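Local coordinates for avirulence protein AvrP123 (PDB 5VJJ) that is a zinc-binding effector of flax rust, recognised by the flax resistance protein P and possibly acting in the plant cell nucleus, at residues A[16-21]-A[56-61]; A[37-42]-A[75-80]; A[52-57]-A[66-71]. One frame throughout, in Å; residues are numbered along the deposited sequence.

Overall arrangement
From the N terminus, the turn at 16-21 is the first to take part, followed by the loop 37-42; only then does strand 51-58 run back to meet the turn and complete contact 1. Contact 2 is completed later still, when residues 75-80 reach the 37-42 loop, so the spans of contacts 1 and 2 cross. Contact 3, wholly within the span of contact 2, joins strands 51-58 and 64-69 as a hairpin and leads at Cys69 to one zinc ion. It shares Tyr56 and Arg57 with contact 1, and Leu17 touches His66. Contacts 1 and 2, each at a further zinc ion, lie on opposite sides of the chain's centre, their centres about 34 Å apart.

Contact 1 of 3, residues A[16-21]-A[56-61]; sequences CLCRRI and YRCPNC. With ZN (zinc ion), chain C.
Cys16 and Cys58, whose CA atoms are 6.7 Å apart, bring a type I beta turn spanning Cys16 to Arg19 up to the end of strand 51-58, beyond which residues 59-61 coil with helical backbone angles. No hydrogen bond joins the two segments; a four-cysteine zinc site does, built from a Cys-X-Cys turn and a Cys-X-X-Cys element resembling a rubredoxin-type zinc knuckle. Cys16 SG binds the zinc at 2.4 Å, and Cys18, Cys58 and Cys61 supply the other three thiolates.

Backbone amides turn toward the sulfurs. Cys61 N donates to Cys58 SG at 3.5 Å in an almost straight bond (179°), with a weaker one from Asn60 N to the same sulfur; on the turn, Cys18 N serves Cys16 SG and Arg20 N serves Cys18 SG. Such donors would probably offset part of the negative charge of the four thiolates around the zinc.

Cys16 SG, held anti to its own backbone N (chi1 174°), also meets the Tyr56 ring obliquely, with CE2 at 3.7 Å. The phenol reaches past this sulfur to His66 of strand 64-69, to which its OH is hydrogen-bonded, while Arg64 of that strand packs against both Cys16 and Tyr56.

On another side of the site, Arg20 extends its chain so that the guanidinium stacks on the Asn60 amide, the two planes only 13° apart and Asn60 CG lying 3.4 Å from Arg20 NH1. Each of these stacked groups then uses an in-plane N-H on a different thiolate: Arg20 NH1 donates to Cys18 SG at 3.6 Å, and Asn60 ND2 to Cys61 SG at 3.5 Å.

Contact 2 of 3, residues A[37-42]-A[75-80]; sequences LNCPCD and GTCQQV. With ZN (zinc ion), chain E.
The puckered Pro40 ring, set against the start of helix 77-80, turns two of its carbons to the other segment: CG approaches Cys77 SG at 3.6 Å and CD lies 3.4 Å from Gly75 O. The flat group that matters is the Gln79 amide. At its rim, in the carbonyl plane, OE1 accepts from Thr76 N at 2.6 Å, with a C=O...N angle of 150°. The reciprocal bond, from Gln79 N to Thr76 OG1 at 3.3 Å, completes a capping box with Thr76 as N-cap, which caps the N-terminal end of the helix at the residue before Cys77, a zinc ligand.

Cys77 SG binds the zinc at 2.3 Å. Cys39 and Cys41 of the 37-42 loop contribute two more thiolates and His81, immediately after the segment, the fourth ligand, giving a zinc-finger site of three cysteines and one histidine in which a Cys-X-Cys loop faces a Cys-X-X-X-His segment made of short helix 77-80 and the residue after it. Cys41 N also donates weakly to Cys39 SG.

The backbones of the two segments meet as well. Gly75 N, well away from the metal, gives a weak hydrogen bond to Asn38 O at 3.4 Å, and the CA-H of Cys39 points at Gly75 O with an angle of 164° at the hydrogen.

At the Leu37 end of the loop, the Val80 side chain is buried. Its CG1 branch, anti to the backbone N (chi1 172°), meets both CB and CD1 of Leu37, the latter at 3.7 Å, the two side chains lying alongside each other and pointing opposite ways. Leu37 in turn packs on Tyr43 and on Cys47, a ligand of the neighbouring zinc ion.

Contact 3 of 3, residues A[52-57]-A[66-71]; sequences EQYMYR and HVACSG. With ZN (zinc ion), chain D.
His66 sits between two tyrosines of the facing strand and touches each with a different nitrogen. Its ND1 shares a hydrogen bond with Tyr56 OH at 3.1 Å, the hydroxyl lying at the edge of the imidazole and in its plane. NE2 lies 3.6 Å from Tyr54 CD2, the rings inclined at 55°. The imidazole gets there because CG stands between the backbone N and the carbonyl carbon (chi1 78°). Further along the same face, Ala68 CB abuts the edge of the Tyr54 ring in its plane, 3.6 Å from CE2. On the reverse face, Val67 CG2 rests on Gln53 CB and CG.

The backbone ladder carries these side chains. Glu52 and Ala68 form a hydrogen-bonded pair, Glu52 N to Ala68 O at 2.7 Å and Ala68 N to Glu52 O at 2.8 Å. Tyr54 and His66 form the next, with Tyr54 N to His66 O at 2.9 Å and a weak return bond; Gln53 and Val67 make the non-hydrogen-bonded pair between them.

Farther out, Gln53 bonds through its backbone to Phe29 of strand 29-30, and its NE2 to Ser65 OG. Past Ala68, Cys69 is the last residue of the strand, and Ser70 still bonds through its backbone to Pro50. Cys69 SG binds a zinc ion with Cys33, Cys47 and His73 and accepts a hydrogen bond from Gly71 N. The two strands run antiparallel, their N-to-C directions 148° apart, as a beta hairpin whose second strand leads directly into a zinc site of three cysteines and one histidine.

Contact 1 of 3, residues A[16-21]-A[56-61]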
ATOM      1  N   CYS A  16       4.076  -9.393  -6.395  1.00 37.78           N
ATOM      2  CA  CYS A  16       3.770  -8.372  -7.384  1.00 34.19           C
ATOM      3  C   CYS A  16       2.286  -8.425  -7.743  1.00 39.38           C
ATOM      4  O   CYS A  16       1.581  -9.394  -7.449  1.00 39.39           O
ATOM      5  CB  CYS A  16       4.634  -8.565  -8.636  1.00 32.81           C
ATOM      6  SG  CYS A  16       4.245  -7.467 -10.045  1.00 34.49           S
ATOM      7  N   LEU A  17       1.806  -7.355  -8.381  1.00 31.34           N
ATOM      8  CA  LEU A  17       0.407  -7.324  -8.795  1.00 30.77           C
ATOM      9  C   LEU A  17       0.085  -8.443  -9.775  1.00 31.49           C
ATOM     10  O   LEU A  17      -1.071  -8.872  -9.865  1.00 48.75           O
ATOM     11  CB  LEU A  17       0.071  -5.972  -9.409  1.00 30.18           C
ATOM     12  CG  LEU A  17       0.180  -4.788  -8.450  1.00 36.25           C
ATOM     13  CD1 LEU A  17       0.008  -3.489  -9.219  1.00 31.03           C
ATOM     14  CD2 LEU A  17      -0.844  -4.900  -7.333  1.00 31.97           C
ATOM     15  N   CYS A  18       1.080  -8.923 -10.520  1.00 30.25           N
ATOM     16  CA  CYS A  18       0.890 -10.097 -11.366  1.00 33.44           C
ATOM     17  C   CYS A  18       0.893 -11.395 -10.567  1.00 42.72           C
ATOM     18  O   CYS A  18       0.714 -12.463 -11.159  1.00 36.86           O
ATOM     19  CB  CYS A  18       1.974 -10.147 -12.446  1.00 29.61           C
ATOM     20  SG  CYS A  18       3.577 -10.734 -11.861  1.00 46.32           S
ATOM     21  N   ARG A  19       1.102 -11.316  -9.251  1.00 36.38           N
ATOM     22  CA  ARG A  19       1.046 -12.383  -8.259  1.00 36.04           C
ATOM     23  C   ARG A  19       2.371 -13.143  -8.136  1.00 44.14           C
ATOM     24  O   ARG A  19       2.497 -13.980  -7.243  1.00 38.29           O
ATOM     25  CB  ARG A  19      -0.096 -13.390  -8.507  1.00 38.71           C
ATOM     26  CG  ARG A  19      -1.472 -12.774  -8.318  1.00 54.98           C
ATOM     27  CD  ARG A  19      -2.593 -13.805  -8.345  1.00 70.75           C
ATOM     28  NE  ARG A  19      -2.916 -14.257  -9.699  1.00 77.01           N
ATOM     29  CZ  ARG A  19      -2.583 -15.439 -10.213  1.00 75.17           C
ATOM     30  NH1 ARG A  19      -1.905 -16.332  -9.499  1.00 73.33           N
ATOM     31  NH2 ARG A  19      -2.938 -15.737 -11.457  1.00 60.51           N
ATOM     32  N   ARG A  20       3.366 -12.876  -8.979  1.00 33.09           N
ATOM     33  CA  ARG A  20       4.676 -13.485  -8.793  1.00 40.65           C
ATOM     34  C   ARG A  20       5.372 -12.881  -7.575  1.00 57.59           C
ATOM     35  O   ARG A  20       5.053 -11.775  -7.128  1.00 49.06           O
ATOM     36  CB  ARG A  20       5.548 -13.292 -10.035  1.00 38.41           C
ATOM     37  CG  ARG A  20       5.175 -14.184 -11.202  1.00 39.10           C
ATOM     38  CD  ARG A  20       5.907 -13.763 -12.454  1.00 50.23           C
ATOM     39  NE  ARG A  20       5.576 -14.614 -13.591  1.00 42.64           N
ATOM     40  CZ  ARG A  20       4.578 -14.386 -14.441  1.00 39.13           C
ATOM     41  NH1 ARG A  20       3.791 -13.328 -14.291  1.00 43.30           N
ATOM     42  NH2 ARG A  20       4.363 -15.226 -15.444  1.00 48.34           N
ATOM     43  N   ILE A  21       6.339 -13.622  -7.041  1.00 36.30           N
ATOM     44  CA  ILE A  21       7.129 -13.140  -5.913  1.00 26.78           C
ATOM     45  C   ILE A  21       8.278 -12.293  -6.446  1.00 20.46           C
ATOM     46  O   ILE A  21       9.022 -12.718  -7.338  1.00 22.31           O
ATOM     47  CB  ILE A  21       7.639 -14.314  -5.061  1.00 21.37           C
ATOM     48  CG1 ILE A  21       6.468 -15.187  -4.587  1.00 33.49           C
ATOM     49  CG2 ILE A  21       8.435 -13.810  -3.870  1.00 36.96           C
ATOM     50  CD1 ILE A  21       5.405 -14.451  -3.781  1.00 52.57           C
ATOM     51  N   TYR A  56       9.891  -2.887  -5.962  1.00 20.75           N
ATOM     52  CA  TYR A  56      10.461  -4.196  -6.232  1.00 23.47           C
ATOM     53  C   TYR A  56      10.788  -4.314  -7.714  1.00 34.74           C
ATOM     54  O   TYR A  56      10.450  -3.449  -8.524  1.00 27.60           O
ATOM     55  CB  TYR A  56       9.511  -5.305  -5.784  1.00 52.96           C
ATOM     56  CG  TYR A  56       8.091  -5.091  -6.236  1.00 32.57           C
ATOM     57  CD1 TYR A  56       7.178  -4.437  -5.425  1.00 32.75           C
ATOM     58  CD2 TYR A  56       7.662  -5.541  -7.476  1.00 26.65           C
ATOM     59  CE1 TYR A  56       5.876  -4.240  -5.835  1.00 28.60           C
ATOM     60  CE2 TYR A  56       6.367  -5.352  -7.888  1.00 34.51           C
ATOM     61  CZ  TYR A  56       5.475  -4.702  -7.068  1.00 38.84           C
ATOM     62  OH  TYR A  56       4.172  -4.509  -7.488  1.00 23.66           O
ATOM     63  N   ARG A  57      11.467  -5.406  -8.054  1.00 21.38           N
ATOM     64  CA  ARG A  57      11.917  -5.698  -9.413  1.00 22.79           C
ATOM     65  C   ARG A  57      11.373  -7.077  -9.769  1.00 21.87           C
ATOM     66  O   ARG A  57      12.003  -8.090  -9.471  1.00 22.29           O
ATOM     67  CB  ARG A  57      13.443  -5.649  -9.506  1.00 22.50           C
ATOM     68  CG  ARG A  57      14.012  -5.914 -10.902  1.00 34.27           C
ATOM     69  CD  ARG A  57      14.051  -4.646 -11.735  1.00 43.67           C
ATOM     70  NE  ARG A  57      15.141  -3.758 -11.335  1.00 49.06           N
ATOM     71  CZ  ARG A  57      16.327  -3.686 -11.939  1.00 60.90           C
ATOM     72  NH1 ARG A  57      16.605  -4.443 -12.995  1.00 37.23           N
ATOM     73  NH2 ARG A  57      17.242  -2.843 -11.484  1.00 52.14           N
ATOM     74  N   CYS A  58      10.205  -7.116 -10.402  1.00 30.43           N
ATOM     75  CA  CYS A  58       9.561  -8.393 -10.697  1.00 25.13           C
ATOM     76  C   CYS A  58      10.300  -9.115 -11.819  1.00 24.06           C
ATOM     77  O   CYS A  58      10.612  -8.498 -12.845  1.00 23.60           O
ATOM     78  CB  CYS A  58       8.105  -8.180 -11.097  1.00 34.59           C
ATOM     79  SG  CYS A  58       7.222  -9.719 -11.445  1.00 35.16           S
ATOM     80  N   PRO A  59      10.577 -10.417 -11.681  1.00 23.72           N
ATOM     81  CA  PRO A  59      11.240 -11.136 -12.784  1.00 23.69           C
ATOM     82  C   PRO A  59      10.452 -11.094 -14.076  1.00 23.84           C
ATOM     83  O   PRO A  59      11.041 -11.205 -15.159  1.00 35.87           O
ATOM     84  CB  PRO A  59      11.362 -12.569 -12.250  1.00 24.93           C
ATOM     85  CG  PRO A  59      10.282 -12.682 -11.236  1.00 25.89           C
ATOM     86  CD  PRO A  59      10.206 -11.329 -10.586  1.00 30.55           C
ATOM     87  N   ASN A  60       9.133 -10.944 -13.993  1.00 24.50           N
ATOM     88  CA  ASN A  60       8.288 -10.824 -15.176  1.00 30.50           C
ATOM     89  C   ASN A  60       8.120  -9.365 -15.593  1.00 34.98           C
ATOM     90  O   ASN A  60       8.448  -8.993 -16.722  1.00 53.22           O
ATOM     91  CB  ASN A  60       6.924 -11.464 -14.897  1.00 30.59           C
ATOM     92  CG  ASN A  60       5.995 -11.395 -16.086  1.00 26.73           C
ATOM     93  OD1 ASN A  60       6.164 -12.124 -17.062  1.00 27.22           O
ATOM     94  ND2 ASN A  60       4.995 -10.523 -16.004  1.00 29.32           N
ATOM     95  N   CYS A  61       7.626  -8.530 -14.682  1.00 53.30           N
ATOM     96  CA  CYS A  61       7.253  -7.158 -14.997  1.00 43.69           C
ATOM     97  C   CYS A  61       8.412  -6.174 -14.929  1.00 37.78           C
ATOM     98  O   CYS A  61       8.252  -5.031 -15.370  1.00 39.71           O
ATOM     99  CB  CYS A  61       6.158  -6.682 -14.041  1.00 30.22           C
ATOM    100  SG  CYS A  61       4.853  -7.871 -13.746  1.00 34.82           S
TER
HETATM  101 ZN    ZN C 201       5.042  -8.917 -11.743  1.00 30.01          ZN

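Contact 2 of 3, residues A[37-42]-A[75-80]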
ATOM      1  N   LEU A  37     -13.139   7.771   0.094  1.00 28.98           N
ATOM      2  CA  LEU A  37     -13.918   7.121   1.138  1.00 45.23           C
ATOM      3  C   LEU A  37     -15.384   7.018   0.735  1.00 47.57           C
ATOM      4  O   LEU A  37     -15.918   7.873   0.023  1.00 38.33           O
ATOM      5  CB  LEU A  37     -13.796   7.887   2.456  1.00 39.47           C
ATOM      6  CG  LEU A  37     -12.364   8.238   2.871  1.00 31.13           C
ATOM      7  CD1 LEU A  37     -12.369   9.127   4.104  1.00 38.91           C
ATOM      8  CD2 LEU A  37     -11.534   6.981   3.111  1.00 29.70           C
ATOM      9  N   ASN A  38     -16.033   5.954   1.206  1.00 58.27           N
ATOM     10  CA  ASN A  38     -17.456   5.731   0.967  1.00 69.22           C
ATOM     11  C   ASN A  38     -18.117   5.389   2.299  1.00 52.67           C
ATOM     12  O   ASN A  38     -18.035   4.252   2.771  1.00 56.39           O
ATOM     13  CB  ASN A  38     -17.680   4.627  -0.063  1.00 78.19           C
ATOM     14  CG  ASN A  38     -17.110   4.976  -1.424  1.00 83.70           C
ATOM     15  OD1 ASN A  38     -16.328   4.215  -1.997  1.00 75.69           O
ATOM     16  ND2 ASN A  38     -17.500   6.134  -1.949  1.00 82.34           N
ATOM     17  N   CYS A  39     -18.755   6.380   2.899  1.00 32.67           N
ATOM     18  CA  CYS A  39     -19.599   6.217   4.064  1.00 33.63           C
ATOM     19  C   CYS A  39     -21.039   6.543   3.685  1.00 50.70           C
ATOM     20  O   CYS A  39     -21.288   7.212   2.677  1.00 47.81           O
ATOM     21  CB  CYS A  39     -19.122   7.130   5.204  1.00 32.78           C
ATOM     22  SG  CYS A  39     -19.567   8.864   5.043  1.00 60.65           S
ATOM     23  N   PRO A  40     -22.023   6.079   4.462  1.00 67.26           N
ATOM     24  CA  PRO A  40     -23.425   6.285   4.057  1.00 61.09           C
ATOM     25  C   PRO A  40     -23.844   7.745   3.984  1.00 49.72           C
ATOM     26  O   PRO A  40     -24.959   8.015   3.521  1.00 48.51           O
ATOM     27  CB  PRO A  40     -24.220   5.533   5.134  1.00 57.61           C
ATOM     28  CG  PRO A  40     -23.319   5.501   6.310  1.00 65.44           C
ATOM     29  CD  PRO A  40     -21.923   5.400   5.765  1.00 63.08           C
ATOM     30  N   CYS A  41     -23.002   8.686   4.413  1.00 50.13           N
ATOM     31  CA  CYS A  41     -23.308  10.106   4.340  1.00 47.62           C
ATOM     32  C   CYS A  41     -22.418  10.777   3.293  1.00 48.52           C
ATOM     33  O   CYS A  41     -21.711  10.114   2.524  1.00 44.90           O
ATOM     34  CB  CYS A  41     -23.145  10.759   5.715  1.00 34.07           C
ATOM     35  SG  CYS A  41     -21.435  11.107   6.181  1.00 36.41           S
ATOM     36  N   ASP A  42     -22.451  12.111   3.275  1.00 46.91           N
ATOM     37  CA  ASP A  42     -21.751  12.910   2.279  1.00 55.97           C
ATOM     38  C   ASP A  42     -20.383  13.388   2.757  1.00 60.89           C
ATOM     39  O   ASP A  42     -19.838  14.343   2.193  1.00 55.59           O
ATOM     40  CB  ASP A  42     -22.610  14.113   1.879  1.00 43.39           C
ATOM     41  CG  ASP A  42     -23.796  13.722   1.018  1.00 59.96           C
ATOM     42  OD1 ASP A  42     -23.605  12.953   0.052  1.00 64.38           O
ATOM     43  OD2 ASP A  42     -24.920  14.184   1.305  1.00 72.05           O
ATOM     44  N   GLY A  75     -17.431   1.579   4.734  1.00 47.76           N
ATOM     45  CA  GLY A  75     -18.106   1.128   5.932  1.00 56.32           C
ATOM     46  C   GLY A  75     -19.014   2.215   6.475  1.00 52.95           C
ATOM     47  O   GLY A  75     -19.372   3.156   5.772  1.00 45.94           O
ATOM     48  N   THR A  76     -19.373   2.058   7.746  1.00 50.54           N
ATOM     49  CA  THR A  76     -20.260   3.008   8.392  1.00 66.54           C
ATOM     50  C   THR A  76     -19.531   4.326   8.638  1.00 59.98           C
ATOM     51  O   THR A  76     -18.314   4.442   8.468  1.00 59.41           O
ATOM     52  CB  THR A  76     -20.784   2.451   9.716  1.00 71.52           C
ATOM     53  OG1 THR A  76     -19.709   2.367  10.661  1.00 83.33           O
ATOM     54  CG2 THR A  76     -21.394   1.072   9.523  1.00 63.51           C
ATOM     55  N   CYS A  77     -20.304   5.333   9.046  1.00 63.89           N
ATOM     56  CA  CYS A  77     -19.720   6.629   9.367  1.00 60.48           C
ATOM     57  C   CYS A  77     -18.758   6.530  10.543  1.00 51.67           C
ATOM     58  O   CYS A  77     -17.757   7.255  10.590  1.00 60.55           O
ATOM     59  CB  CYS A  77     -20.829   7.636   9.663  1.00 48.54           C
ATOM     60  SG  CYS A  77     -21.788   8.104   8.204  1.00 51.85           S
ATOM     61  N   GLN A  78     -19.034   5.637  11.494  1.00 61.10           N
ATOM     62  CA  GLN A  78     -18.146   5.477  12.641  1.00 79.74           C
ATOM     63  C   GLN A  78     -16.827   4.822  12.241  1.00 67.43           C
ATOM     64  O   GLN A  78     -15.776   5.153  12.803  1.00 55.77           O
ATOM     65  CB  GLN A  78     -18.846   4.655  13.727  1.00 69.32           C
ATOM     66  CG  GLN A  78     -18.014   4.419  14.983  1.00 83.07           C
ATOM     67  CD  GLN A  78     -17.644   5.707  15.691  1.00 86.50           C
ATOM     68  OE1 GLN A  78     -18.270   6.746  15.483  1.00 85.66           O
ATOM     69  NE2 GLN A  78     -16.621   5.645  16.534  1.00 80.21           N
ATOM     70  N   GLN A  79     -16.863   3.905  11.274  1.00 50.12           N
ATOM     71  CA  GLN A  79     -15.656   3.198  10.860  1.00 53.36           C
ATOM     72  C   GLN A  79     -14.764   4.067   9.978  1.00 57.49           C
ATOM     73  O   GLN A  79     -13.542   4.093  10.163  1.00 48.68           O
ATOM     74  CB  GLN A  79     -16.041   1.910  10.130  1.00 62.68           C
ATOM     75  CG  GLN A  79     -16.854   0.947  10.986  1.00 69.56           C
ATOM     76  CD  GLN A  79     -17.614  -0.078  10.165  1.00 71.86           C
ATOM     77  OE1 GLN A  79     -18.220   0.251   9.144  1.00 61.38           O
ATOM     78  NE2 GLN A  79     -17.588  -1.330  10.612  1.00 69.67           N
ATOM     79  N   VAL A  80     -15.348   4.787   9.021  1.00 42.51           N
ATOM     80  CA  VAL A  80     -14.548   5.583   8.094  1.00 52.30           C
ATOM     81  C   VAL A  80     -14.016   6.844   8.769  1.00 49.54           C
ATOM     82  O   VAL A  80     -12.816   7.131   8.707  1.00 35.63           O
ATOM     83  CB  VAL A  80     -15.372   5.920   6.837  1.00 36.05           C
ATOM     84  CG1 VAL A  80     -14.633   6.915   5.958  1.00 44.51           C
ATOM     85  CG2 VAL A  80     -15.676   4.654   6.047  1.00 37.16           C
TER
HETATM   86 ZN    ZN E 203     -20.194   9.406   7.246  1.00 47.47          ZN

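Contact 3 of 3, residues A[52-57]-A[66-71]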
ATOM      1  N   GLU A  52       1.544   2.136   2.900  1.00 29.80           N
ATOM      2  CA  GLU A  52       2.945   1.892   2.589  1.00 36.90           C
ATOM      3  C   GLU A  52       3.100   1.644   1.099  1.00 41.90           C
ATOM      4  O   GLU A  52       2.198   1.111   0.445  1.00 31.61           O
ATOM      5  CB  GLU A  52       3.515   0.682   3.347  1.00 40.88           C
ATOM      6  CG  GLU A  52       3.706   0.886   4.831  1.00 68.40           C
ATOM      7  CD  GLU A  52       4.376  -0.306   5.481  1.00 57.51           C
ATOM      8  OE1 GLU A  52       4.276  -1.420   4.918  1.00 36.15           O
ATOM      9  OE2 GLU A  52       5.004  -0.123   6.546  1.00 56.34           O
ATOM     10  N   GLN A  53       4.261   2.018   0.574  1.00 22.46           N
ATOM     11  CA  GLN A  53       4.598   1.802  -0.822  1.00 31.07           C
ATOM     12  C   GLN A  53       5.699   0.756  -0.926  1.00 32.27           C
ATOM     13  O   GLN A  53       6.629   0.730  -0.108  1.00 22.14           O
ATOM     14  CB  GLN A  53       5.040   3.101  -1.491  1.00 49.91           C
ATOM     15  CG  GLN A  53       5.307   2.962  -2.976  1.00 26.01           C
ATOM     16  CD  GLN A  53       5.489   4.305  -3.652  1.00 25.72           C
ATOM     17  OE1 GLN A  53       5.170   5.347  -3.079  1.00 36.71           O
ATOM     18  NE2 GLN A  53       6.012   4.289  -4.870  1.00 28.12           N
ATOM     19  N   TYR A  54       5.577  -0.113  -1.926  1.00 23.60           N
ATOM     20  CA  TYR A  54       6.512  -1.204  -2.145  1.00 29.15           C
ATOM     21  C   TYR A  54       7.234  -0.983  -3.464  1.00 36.84           C
ATOM     22  O   TYR A  54       6.594  -0.756  -4.495  1.00 38.16           O
ATOM     23  CB  TYR A  54       5.792  -2.553  -2.150  1.00 28.28           C
ATOM     24  CG  TYR A  54       4.988  -2.812  -0.894  1.00 36.36           C
ATOM     25  CD1 TYR A  54       5.611  -3.204   0.285  1.00 36.80           C
ATOM     26  CD2 TYR A  54       3.607  -2.661  -0.887  1.00 39.58           C
ATOM     27  CE1 TYR A  54       4.878  -3.438   1.437  1.00 32.63           C
ATOM     28  CE2 TYR A  54       2.867  -2.892   0.260  1.00 28.85           C
ATOM     29  CZ  TYR A  54       3.507  -3.280   1.416  1.00 28.94           C
ATOM     30  OH  TYR A  54       2.774  -3.509   2.554  1.00 52.58           O
ATOM     31  N   MET A  55       8.561  -1.025  -3.415  1.00 33.22           N
ATOM     32  CA  MET A  55       9.415  -0.940  -4.592  1.00 20.70           C
ATOM     33  C   MET A  55      10.071  -2.298  -4.784  1.00 21.09           C
ATOM     34  O   MET A  55      10.727  -2.807  -3.868  1.00 35.97           O
ATOM     35  CB  MET A  55      10.476   0.150  -4.425  1.00 20.05           C
ATOM     36  CG  MET A  55       9.938   1.573  -4.462  1.00 39.71           C
ATOM     37  SD  MET A  55       9.546   2.077  -6.145  1.00 43.29           S
ATOM     38  CE  MET A  55       9.694   3.853  -6.006  1.00 56.33           C
ATOM     39  N   TYR A  56       9.891  -2.887  -5.962  1.00 20.75           N
ATOM     40  CA  TYR A  56      10.461  -4.196  -6.232  1.00 23.47           C
ATOM     41  C   TYR A  56      10.788  -4.314  -7.714  1.00 34.74           C
ATOM     42  O   TYR A  56      10.450  -3.449  -8.524  1.00 27.60           O
ATOM     43  CB  TYR A  56       9.511  -5.305  -5.784  1.00 52.96           C
ATOM     44  CG  TYR A  56       8.091  -5.091  -6.236  1.00 32.57           C
ATOM     45  CD1 TYR A  56       7.178  -4.437  -5.425  1.00 32.75           C
ATOM     46  CD2 TYR A  56       7.662  -5.541  -7.476  1.00 26.65           C
ATOM     47  CE1 TYR A  56       5.876  -4.240  -5.835  1.00 28.60           C
ATOM     48  CE2 TYR A  56       6.367  -5.352  -7.888  1.00 34.51           C
ATOM     49  CZ  TYR A  56       5.475  -4.702  -7.068  1.00 38.84           C
ATOM     50  OH  TYR A  56       4.172  -4.509  -7.488  1.00 23.66           O
ATOM     51  N   ARG A  57      11.467  -5.406  -8.054  1.00 21.38           N
ATOM     52  CA  ARG A  57      11.917  -5.698  -9.413  1.00 22.79           C
ATOM     53  C   ARG A  57      11.373  -7.077  -9.769  1.00 21.87           C
ATOM     54  O   ARG A  57      12.003  -8.090  -9.471  1.00 22.29           O
ATOM     55  CB  ARG A  57      13.443  -5.649  -9.506  1.00 22.50           C
ATOM     56  CG  ARG A  57      14.012  -5.914 -10.902  1.00 34.27           C
ATOM     57  CD  ARG A  57      14.051  -4.646 -11.735  1.00 43.67           C
ATOM     58  NE  ARG A  57      15.141  -3.758 -11.335  1.00 49.06           N
ATOM     59  CZ  ARG A  57      16.327  -3.686 -11.939  1.00 60.90           C
ATOM     60  NH1 ARG A  57      16.605  -4.443 -12.995  1.00 37.23           N
ATOM     61  NH2 ARG A  57      17.242  -2.843 -11.484  1.00 52.14           N
ATOM     62  N   HIS A  66       3.596  -0.560  -5.975  1.00 21.89           N
ATOM     63  CA  HIS A  66       2.189  -0.381  -5.634  1.00 22.50           C
ATOM     64  C   HIS A  66       2.092  -0.046  -4.152  1.00 22.71           C
ATOM     65  O   HIS A  66       3.015  -0.306  -3.375  1.00 22.67           O
ATOM     66  CB  HIS A  66       1.342  -1.620  -5.970  1.00 23.57           C
ATOM     67  CG  HIS A  66       1.466  -2.739  -4.982  1.00 24.46           C
ATOM     68  ND1 HIS A  66       2.150  -3.904  -5.257  1.00 26.61           N
ATOM     69  CD2 HIS A  66       0.968  -2.885  -3.730  1.00 25.15           C
ATOM     70  CE1 HIS A  66       2.080  -4.712  -4.216  1.00 25.76           C
ATOM     71  NE2 HIS A  66       1.371  -4.116  -3.274  1.00 25.98           N
ATOM     72  N   VAL A  67       0.947   0.519  -3.767  1.00 23.00           N
ATOM     73  CA  VAL A  67       0.719   1.006  -2.410  1.00 23.20           C
ATOM     74  C   VAL A  67      -0.349   0.147  -1.747  1.00 24.37           C
ATOM     75  O   VAL A  67      -1.297  -0.303  -2.402  1.00 31.16           O
ATOM     76  CB  VAL A  67       0.316   2.496  -2.409  1.00 25.91           C
ATOM     77  CG1 VAL A  67      -0.087   2.963  -1.014  1.00 25.83           C
ATOM     78  CG2 VAL A  67       1.459   3.355  -2.929  1.00 21.62           C
ATOM     79  N   ALA A  68      -0.184  -0.083  -0.448  1.00 30.19           N
ATOM     80  CA  ALA A  68      -1.140  -0.825   0.358  1.00 26.08           C
ATOM     81  C   ALA A  68      -1.478  -0.008   1.596  1.00 29.44           C
ATOM     82  O   ALA A  68      -0.629   0.709   2.134  1.00 25.51           O
ATOM     83  CB  ALA A  68      -0.591  -2.195   0.773  1.00 26.96           C
ATOM     84  N   CYS A  69      -2.729  -0.122   2.044  1.00 37.49           N
ATOM     85  CA  CYS A  69      -3.234   0.699   3.134  1.00 27.54           C
ATOM     86  C   CYS A  69      -4.119  -0.135   4.042  1.00 41.63           C
ATOM     87  O   CYS A  69      -4.932  -0.930   3.567  1.00 29.34           O
ATOM     88  CB  CYS A  69      -4.033   1.900   2.608  1.00 26.45           C
ATOM     89  SG  CYS A  69      -4.557   3.065   3.889  1.00 37.49           S
ATOM     90  N   SER A  70      -3.968   0.069   5.351  1.00 47.25           N
ATOM     91  CA  SER A  70      -4.774  -0.617   6.351  1.00 34.73           C
ATOM     92  C   SER A  70      -5.917   0.239   6.883  1.00 51.14           C
ATOM     93  O   SER A  70      -6.708  -0.244   7.700  1.00 37.54           O
ATOM     94  CB  SER A  70      -3.891  -1.072   7.516  1.00 35.92           C
ATOM     95  OG  SER A  70      -2.989  -2.087   7.105  1.00 55.84           O
ATOM     96  N   GLY A  71      -6.021   1.492   6.453  1.00 52.24           N
ATOM     97  CA  GLY A  71      -7.142   2.322   6.848  1.00 43.23           C
ATOM     98  C   GLY A  71      -8.460   1.763   6.349  1.00 41.23           C
ATOM     99  O   GLY A  71      -8.527   0.878   5.497  1.00 54.43           O
TER
HETATM  100 ZN    ZN D 202      -6.173   4.267   3.007  1.00 36.32          ZN